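Local coordinates for glycosyl hydrolase family 2, TIM barrel domain protein (Parabacteroides merdae ATCC 43184, PDB 6DXU) that is a gut-bacterial beta-glucuronidase of glycoside hydrolase family 2, which probably hydrolyses terminal glucuronic acid residues from beta-glucuronides, at residues D[46-49]-D[50-53]; D[311-314]-D[315-319]; D[394-398]-D[399-403]; D[596-599]-D[600-603]. All blocks are in the same frame, centred on the assembly; numbering follows the deposited sequence.

Contact 1 (D[46-49]-D[50-53]); sequences GIWE and AVRP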
# COMPACT_ATOMS: atom_id res chain seq x y z
N GLY D 46 -4.63 -19.43 -4.05
CA GLY D 46 -5.62 -18.39 -4.27
C GLY D 46 -6.99 -18.98 -4.08
O GLY D 46 -7.18 -20.19 -4.15
N ILE D 47 -7.98 -18.10 -3.84
CA ILE D 47 -9.33 -18.58 -3.53
C ILE D 47 -9.89 -19.42 -4.67
O ILE D 47 -10.69 -20.33 -4.44
CB ILE D 47 -10.26 -17.39 -3.18
CG1 ILE D 47 -11.66 -17.87 -2.74
CG2 ILE D 47 -10.39 -16.45 -4.36
CD1 ILE D 47 -11.64 -18.87 -1.58
N TRP D 48 -9.46 -19.16 -5.91
CA TRP D 48 -9.97 -19.94 -7.03
C TRP D 48 -9.74 -21.45 -6.85
O TRP D 48 -10.55 -22.27 -7.31
CB TRP D 48 -9.34 -19.47 -8.34
CG TRP D 48 -9.91 -20.17 -9.55
CD1 TRP D 48 -9.22 -20.94 -10.45
CD2 TRP D 48 -11.26 -20.13 -10.00
NE1 TRP D 48 -10.08 -21.40 -11.43
CE2 TRP D 48 -11.34 -20.93 -11.16
CE3 TRP D 48 -12.44 -19.53 -9.51
CZ2 TRP D 48 -12.53 -21.13 -11.86
CZ3 TRP D 48 -13.62 -19.73 -10.20
CH2 TRP D 48 -13.66 -20.53 -11.36
N GLU D 49 -8.65 -21.84 -6.20
CA GLU D 49 -8.39 -23.27 -6.02
C GLU D 49 -9.44 -23.93 -5.14
O GLU D 49 -9.65 -25.14 -5.25
CB GLU D 49 -6.99 -23.50 -5.44
CG GLU D 49 -5.85 -23.13 -6.41
CD GLU D 49 -4.49 -23.73 -6.00
OE1 GLU D 49 -4.25 -23.89 -4.79
OE2 GLU D 49 -3.65 -23.99 -6.90
N ALA D 50 -10.10 -23.17 -4.27
CA ALA D 50 -11.11 -23.76 -3.40
C ALA D 50 -12.43 -24.01 -4.12
O ALA D 50 -13.19 -24.89 -3.68
CB ALA D 50 -11.36 -22.86 -2.18
N VAL D 51 -12.71 -23.29 -5.21
CA VAL D 51 -14.03 -23.30 -5.83
C VAL D 51 -14.00 -23.66 -7.31
O VAL D 51 -15.07 -23.76 -7.93
CB VAL D 51 -14.73 -21.94 -5.64
CG1 VAL D 51 -14.94 -21.65 -4.15
CG2 VAL D 51 -13.93 -20.82 -6.31
N ARG D 52 -12.83 -23.87 -7.91
CA ARG D 52 -12.77 -24.12 -9.34
C ARG D 52 -13.30 -25.52 -9.68
O ARG D 52 -13.27 -26.43 -8.85
CB ARG D 52 -11.33 -23.99 -9.84
CG ARG D 52 -10.35 -25.02 -9.26
CD ARG D 52 -8.95 -24.71 -9.78
NE ARG D 52 -7.91 -25.54 -9.18
CZ ARG D 52 -6.62 -25.39 -9.47
NH1 ARG D 52 -6.25 -24.48 -10.36
NH2 ARG D 52 -5.71 -26.15 -8.88
N PRO D 53 -13.78 -25.71 -10.91
CA PRO D 53 -14.19 -27.07 -11.32
C PRO D 53 -13.00 -28.03 -11.25
O PRO D 53 -11.87 -27.68 -11.58
CB PRO D 53 -14.67 -26.89 -12.77
CG PRO D 53 -14.81 -25.42 -12.99
CD PRO D 53 -13.95 -24.72 -11.98
O HOH W 1 -8.87 -27.33 -7.11
O HOH W 2 -3.10 -24.77 -9.48
O HOH W 3 -11.76 -27.07 -6.81
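Arg52 lies across the indole of Trp48 at the end of a weakly bonded helical turn, residues 48-51, in the sugar-binding domain of this family 2 hydrolase. Its CB sits over one face of the five-membered ring, 3.5 Å from the centroid, a CH-pi contact displaced toward the rim. The indole also meets other neighbours along the chain: CE3 touches Val51 CG2 at 3.8 Å, and Pro53 CD approaches CZ2. With Arg52 CG between the backbone N and the carbonyl carbon (chi1 64°), the arginine chain runs extended to NE and comes alongside Glu49, both side chains pointing the same way. There the guanidinium rests with one face over Glu49 CG. Glu49 OE2 lies 3.6 Å from Arg52 NH2 but well out of the guanidinium plane, making this salt bridge one of charge alone. Trp48 O accepts Val51 N at 3.2 Å and, weakly, Arg52 N, while Ile47 O takes Ala50 N.

The polar ends reach a second subunit: Trp48 NE1 bonds Asn435 OD1 of that chain, Arg52 NH1 bonds Asn435 O and forms a salt bridge with Asp436 there, and Glu49 OE1, which takes the backbone N of Gly45 in its own chain, pairs with Arg172 of the second subunit. Were Trp48 cut back to an alanine, Arg52 CB would probably lose the surface it lies on, and Asn435 of the second subunit its indole donor. Waters also link Glu49 to the guanidinium: one joins Glu49 OE2 to Arg52 NH2, and another, in the guanidinium plane 2.9 Å from Arg52 NE, bridges to Glu49 O.

Contact 2 (D[311-314]-D[315-319]); sequences EFKD and KGPFF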
# COMPACT_ATOMS: atom_id res chain seq x y z
N GLU D 311 -16.59 -7.29 46.88
CA GLU D 311 -15.69 -6.30 47.46
C GLU D 311 -14.37 -6.94 47.84
O GLU D 311 -14.35 -7.94 48.56
CB GLU D 311 -16.32 -5.63 48.69
CG GLU D 311 -15.41 -4.57 49.31
CD GLU D 311 -16.01 -3.91 50.55
OE1 GLU D 311 -17.10 -4.32 50.99
OE2 GLU D 311 -15.37 -2.98 51.08
N PHE D 312 -13.27 -6.35 47.38
CA PHE D 312 -11.93 -6.70 47.82
C PHE D 312 -11.55 -5.72 48.93
O PHE D 312 -11.60 -4.50 48.72
CB PHE D 312 -10.92 -6.62 46.68
CG PHE D 312 -10.99 -7.77 45.71
CD1 PHE D 312 -10.20 -8.89 45.90
CD2 PHE D 312 -11.88 -7.74 44.64
CE1 PHE D 312 -10.27 -9.98 45.02
CE2 PHE D 312 -11.97 -8.82 43.76
CZ PHE D 312 -11.16 -9.94 43.96
N LYS D 313 -11.18 -6.24 50.10
CA LYS D 313 -10.81 -5.38 51.22
C LYS D 313 -9.34 -4.98 51.11
O LYS D 313 -8.50 -5.79 50.73
CB LYS D 313 -11.04 -6.11 52.54
CG LYS D 313 -12.48 -6.50 52.76
CD LYS D 313 -13.35 -5.31 53.11
CE LYS D 313 -14.66 -5.75 53.78
NZ LYS D 313 -15.60 -4.62 53.94
N ASP D 314 -9.05 -3.72 51.44
CA ASP D 314 -7.67 -3.26 51.45
C ASP D 314 -6.87 -4.08 52.45
O ASP D 314 -7.24 -4.19 53.62
CB ASP D 314 -7.60 -1.78 51.82
CG ASP D 314 -8.45 -0.90 50.91
OD1 ASP D 314 -9.22 -1.44 50.07
OD2 ASP D 314 -8.36 0.34 51.03
N LYS D 315 -5.77 -4.67 51.97
CA LYS D 315 -4.95 -5.58 52.76
C LYS D 315 -5.80 -6.65 53.45
O LYS D 315 -5.47 -7.10 54.55
CB LYS D 315 -4.11 -4.83 53.79
CG LYS D 315 -3.15 -3.86 53.15
CD LYS D 315 -1.86 -4.57 52.78
CE LYS D 315 -0.72 -3.60 52.65
NZ LYS D 315 -0.71 -2.97 51.30
N GLY D 316 -6.87 -7.09 52.79
CA GLY D 316 -7.79 -8.01 53.40
C GLY D 316 -8.40 -8.98 52.40
O GLY D 316 -7.94 -9.10 51.26
N PRO D 317 -9.45 -9.67 52.82
CA PRO D 317 -10.01 -10.75 51.99
C PRO D 317 -11.09 -10.27 51.04
O PRO D 317 -11.25 -9.07 50.79
CB PRO D 317 -10.58 -11.72 53.03
CG PRO D 317 -11.01 -10.82 54.17
CD PRO D 317 -10.07 -9.63 54.16
N PHE D 318 -11.86 -11.22 50.52
CA PHE D 318 -12.85 -10.98 49.50
C PHE D 318 -14.24 -11.24 50.06
O PHE D 318 -14.44 -12.21 50.80
CB PHE D 318 -12.59 -11.87 48.28
CG PHE D 318 -13.68 -11.83 47.25
CD1 PHE D 318 -13.75 -10.78 46.34
CD2 PHE D 318 -14.62 -12.85 47.17
CE1 PHE D 318 -14.75 -10.73 45.39
CE2 PHE D 318 -15.62 -12.82 46.22
CZ PHE D 318 -15.68 -11.75 45.32
N PHE D 319 -15.19 -10.36 49.73
CA PHE D 319 -16.55 -10.44 50.23
C PHE D 319 -17.52 -10.57 49.07
O PHE D 319 -17.48 -9.77 48.13
CB PHE D 319 -16.92 -9.21 51.06
CG PHE D 319 -16.35 -9.24 52.46
CD1 PHE D 319 -17.19 -9.41 53.54
CD2 PHE D 319 -15.00 -9.11 52.67
CE1 PHE D 319 -16.67 -9.45 54.83
CE2 PHE D 319 -14.48 -9.15 53.96
CZ PHE D 319 -15.32 -9.32 55.03
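Lys313 folds back over the ring of Phe319, near the turn of a tight antiparallel hairpin. Its chain turns about the CB-CG bond (chi2 -74°) and is extended beyond, which lays CE over one face of the ring, 3.7 Å from the centroid and displaced toward the rim. NZ continues above the same ring at 4.7 Å from the centroid, nearly on its normal, a cation-pi contact. The ammonium also reaches the fully extended Glu311, forming a salt bridge with weak hydrogen bonds to both carboxylate oxygens; aromatic face and carboxylate together hold the lysine end.

Phe312 and Phe318, a non-hydrogen-bonded pair, place their rings on the other side of the hairpin. Phe318 has CG anti to its own N (chi1 172°), whereas in Phe312 CG is beside the N. These different settings make an edge-to-face aromatic pair, the edge of Phe318 toward the face of Phe312, with Phe318 CD1 over the centre of the Phe312 ring, 3.6 Å from Phe312 CZ, and the planes 55° apart. Leu327 of strand 323-331 packs on Phe318.

The backbone fixes this register. Glu311 and Phe319 exchange two hydrogen bonds, Lys313 N donates to Pro317 O at 2.9 Å, and Gly316 N reaches Lys313 O across the turn. Any CB on Gly316 would collide with that of Lys313. The arrangement is a two-stranded beta hairpin, strands 310-312 and 318-320, attached through 318-320 to barrel strand 323-331 of the TIM-barrel domain.

Contact 3 (D[394-398]-D[399-403]); sequences GGLGG and DVYKK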
# COMPACT_ATOMS: atom_id res chain seq x y z
N GLY D 394 6.97 -12.10 26.70
CA GLY D 394 7.69 -11.72 25.50
C GLY D 394 8.12 -10.27 25.45
O GLY D 394 9.10 -9.95 24.77
N GLY D 395 7.42 -9.38 26.16
CA GLY D 395 7.70 -7.95 26.06
C GLY D 395 6.53 -7.17 25.50
O GLY D 395 5.40 -7.29 26.00
N LEU D 396 6.77 -6.38 24.45
CA LEU D 396 5.75 -5.51 23.87
C LEU D 396 6.11 -5.20 22.42
O LEU D 396 7.21 -4.73 22.14
CB LEU D 396 5.63 -4.21 24.68
CG LEU D 396 4.63 -3.18 24.15
CD1 LEU D 396 3.21 -3.73 24.23
CD2 LEU D 396 4.75 -1.83 24.90
N GLY D 397 5.18 -5.45 21.51
CA GLY D 397 5.40 -5.22 20.10
C GLY D 397 5.02 -3.83 19.65
O GLY D 397 4.89 -2.90 20.46
N GLY D 398 4.85 -3.68 18.34
CA GLY D 398 4.58 -2.40 17.69
C GLY D 398 3.10 -2.05 17.61
O GLY D 398 2.29 -2.51 18.42
N ASP D 399 2.73 -1.24 16.62
CA ASP D 399 1.38 -0.69 16.62
C ASP D 399 0.32 -1.76 16.40
O ASP D 399 -0.76 -1.69 17.00
CB ASP D 399 1.23 0.41 15.57
CG ASP D 399 1.92 1.71 15.99
OD1 ASP D 399 2.17 1.91 17.19
OD2 ASP D 399 2.20 2.54 15.09
N VAL D 400 0.59 -2.73 15.53
CA VAL D 400 -0.41 -3.78 15.26
C VAL D 400 -0.62 -4.66 16.48
O VAL D 400 -1.76 -5.00 16.84
CB VAL D 400 0.02 -4.59 14.02
CG1 VAL D 400 -0.90 -5.79 13.80
CG2 VAL D 400 0.07 -3.70 12.79
N TYR D 401 0.47 -5.05 17.14
CA TYR D 401 0.41 -5.80 18.39
C TYR D 401 -0.46 -5.08 19.42
O TYR D 401 -1.36 -5.67 20.02
CB TYR D 401 1.86 -5.97 18.88
CG TYR D 401 2.19 -6.72 20.16
CD1 TYR D 401 2.97 -7.87 20.12
CD2 TYR D 401 1.83 -6.21 21.40
CE1 TYR D 401 3.34 -8.53 21.29
CE2 TYR D 401 2.19 -6.85 22.57
CZ TYR D 401 2.95 -8.01 22.51
OH TYR D 401 3.30 -8.65 23.68
N LYS D 402 -0.19 -3.80 19.64
CA LYS D 402 -0.96 -3.03 20.61
C LYS D 402 -2.41 -2.90 20.19
O LYS D 402 -3.32 -3.03 21.02
CB LYS D 402 -0.33 -1.65 20.78
CG LYS D 402 0.98 -1.64 21.55
CD LYS D 402 1.44 -0.19 21.66
CE LYS D 402 2.92 -0.07 21.83
NZ LYS D 402 3.59 -0.17 20.53
N LYS D 403 -2.66 -2.65 18.90
CA LYS D 403 -4.05 -2.54 18.47
C LYS D 403 -4.78 -3.85 18.72
O LYS D 403 -5.94 -3.85 19.14
CB LYS D 403 -4.12 -2.16 16.99
CG LYS D 403 -3.93 -0.67 16.73
CD LYS D 403 -3.96 -0.36 15.23
CE LYS D 403 -3.58 1.09 14.96
NZ LYS D 403 -3.37 1.33 13.49
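The ring of Tyr401 lies against the peptide backbone at Gly397, with Gly397 N over the centre of one face, 3.4 Å from Tyr401 CD2. Gly397 CA adds a CH-pi contact, 3.8 Å from the ring centroid. A CB on Gly397 would run into the ring, so the close approach depends on its absence. With CG anti to the tyrosine N (chi1 180°), the ring extends back along the incoming loop.

Apolar packing is supplied by Leu396, whose two methyls divide the work: CD1 meets Tyr401 CE2 at 3.7 Å and CD2 reaches Lys402 CE at 4.0 Å. Ala444, Ile445 and Phe448 of helix 442-459 also touch this leucine.

Two hydrogen bonds from one residue tie loop to helix. Lys402 NZ, turned back by a bend at the end of its chain (chi4 82°), donates to Gly397 O at 3.0 Å in the carbonyl plane, on a lone pair. Its backbone N bonds Gly398 O at 3.1 Å, with an almost straight N-H (168°).

Gly398, whose N bonds Glu175 OE1, occupies the N-cap of helix 399-416: this is a glycine-rich loop entering a helix between strands 384-388 and 422-429 of the TIM barrel.

Contact 4 (D[596-599]-D[600-603]); sequences FSTP and VRPD. With BCN (bicine), chain L.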
# COMPACT_ATOMS: atom_id res chain seq x y z
N PHE D 596 -2.92 -30.36 30.24
CA PHE D 596 -3.09 -29.75 28.93
C PHE D 596 -1.75 -29.76 28.19
O PHE D 596 -0.68 -29.82 28.80
CB PHE D 596 -3.60 -28.31 29.03
CG PHE D 596 -2.63 -27.39 29.70
CD1 PHE D 596 -1.70 -26.67 28.96
CD2 PHE D 596 -2.64 -27.26 31.07
CE1 PHE D 596 -0.80 -25.82 29.58
CE2 PHE D 596 -1.73 -26.43 31.72
CZ PHE D 596 -0.81 -25.69 30.96
N SER D 597 -1.83 -29.68 26.87
CA SER D 597 -0.64 -29.76 26.04
C SER D 597 0.10 -28.43 25.97
O SER D 597 -0.50 -27.35 25.98
CB SER D 597 -1.00 -30.23 24.63
OG SER D 597 0.15 -30.20 23.79
N THR D 598 1.43 -28.51 25.91
CA THR D 598 2.29 -27.34 25.79
C THR D 598 3.48 -27.66 24.90
O THR D 598 4.08 -28.75 25.01
CB THR D 598 2.77 -26.85 27.17
OG1 THR D 598 3.79 -25.87 26.99
CG2 THR D 598 3.33 -27.99 28.01
N PRO D 599 3.85 -26.74 24.00
CA PRO D 599 4.94 -27.03 23.06
C PRO D 599 6.32 -26.94 23.67
O PRO D 599 7.29 -27.34 23.02
CB PRO D 599 4.75 -25.94 21.98
CG PRO D 599 4.16 -24.76 22.74
CD PRO D 599 3.29 -25.39 23.82
N VAL D 600 6.45 -26.39 24.88
CA VAL D 600 7.78 -26.11 25.40
C VAL D 600 8.26 -27.20 26.36
O VAL D 600 9.29 -27.03 27.00
CB VAL D 600 7.84 -24.71 26.06
CG1 VAL D 600 7.45 -23.62 25.04
CG2 VAL D 600 6.96 -24.63 27.31
N ARG D 601 7.54 -28.32 26.46
CA ARG D 601 7.92 -29.40 27.38
C ARG D 601 7.99 -30.74 26.67
O ARG D 601 7.26 -31.68 27.01
CB ARG D 601 6.95 -29.44 28.56
CG ARG D 601 6.90 -28.14 29.34
CD ARG D 601 5.96 -28.26 30.54
NE ARG D 601 5.62 -26.95 31.11
CZ ARG D 601 6.10 -26.48 32.26
NH1 ARG D 601 6.97 -27.21 32.97
NH2 ARG D 601 5.74 -25.28 32.69
N PRO D 602 8.88 -30.88 25.68
CA PRO D 602 8.97 -32.15 24.94
C PRO D 602 9.39 -33.35 25.77
O PRO D 602 9.14 -34.49 25.36
CB PRO D 602 10.01 -31.84 23.85
CG PRO D 602 10.84 -30.74 24.41
CD PRO D 602 9.87 -29.90 25.21
N ASP D 603 10.05 -33.14 26.92
CA ASP D 603 10.64 -34.23 27.70
C ASP D 603 9.86 -34.56 28.96
O ASP D 603 10.39 -35.27 29.83
CB ASP D 603 12.08 -33.89 28.05
CG ASP D 603 12.97 -33.84 26.83
OD1 ASP D 603 12.81 -34.71 25.94
OD2 ASP D 603 13.79 -32.91 26.72
N1 BCN L . 11.29 -35.83 34.98
C1 BCN L . 12.72 -36.03 35.15
C2 BCN L . 13.11 -37.35 34.50
O21 BCN L . 12.22 -38.16 34.15
O22 BCN L . 14.33 -37.63 34.31
C3 BCN L . 10.65 -35.98 36.28
C4 BCN L . 10.50 -37.46 36.66
O4 BCN L . 9.85 -38.16 35.63
C5 BCN L . 11.07 -34.46 34.53
C6 BCN L . 10.90 -34.41 33.01
O6 BCN L . 10.53 -35.68 32.56
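A type I beta turn, Thr598 to Arg601, leads from short strand 596-597 toward a bicine-binding pocket. Thr598 carries the contact with both branches. Its OG1 accepts a long, weak but nearly straight hydrogen bond from Val600 N (3.4 Å, 171°) and brushes Val600 CG2, while its CG2 lies 3.7 Å from Arg601 CD. The threonine torsion (chi1 169°) points the hydroxyl away from its own N and sets the methyl against the extended arginine chain, which it meets obliquely, and at the edge of the guanidinium, near its plane. Pro599 and Val600 run side by side, with Pro599 CG 4.2 Å from Val600 CG1.

Asp183 reaches both polar ends, hydrogen-bonding Thr598 OG1 through OD1 and forming a salt bridge with Arg601 NH2 through OD2; Tyr489 OH also binds that NH2. This shared carboxylate joins the start of the turn to its last residue. A valine in place of Thr598 would probably leave Val600 N without its side-chain acceptor and Asp183 OD1 without the hydroxyl, so that the start of the turn is no longer tied to the carboxylate that holds Arg601.

Two residues past the turn, Asp603 O accepts a hydrogen bond from bicine O6 at 2.8 Å, and Arg523 NH1 also binds the ligand. The arrangement is a proline-containing beta turn in the connection from strand 596-597 to its antiparallel partner 609-610, with the backbone beyond it lining the bicine pocket.

Along the chain the four contacts follow one another in numerical order, and none touches another. Contact 1 belongs to the sugar-binding domain, whereas contacts 2 and 3 fall in the TIM-barrel domain, their centres 33 Å apart: the hairpin joins barrel strand 323-331, and the glycine-rich loop lies between barrel strands 384-388 and 422-429. Contacts 3 and 4 are the closest pair, about 12 Å between nearest atoms. Contacts 1 and 2, with centres 59 Å apart, lie on opposite sides of the chain's centre. Contacts 1 and 4 both meet a second subunit, so local turns in separate parts of the chain take part in the assembly, while contact 4 also borders bound bicine.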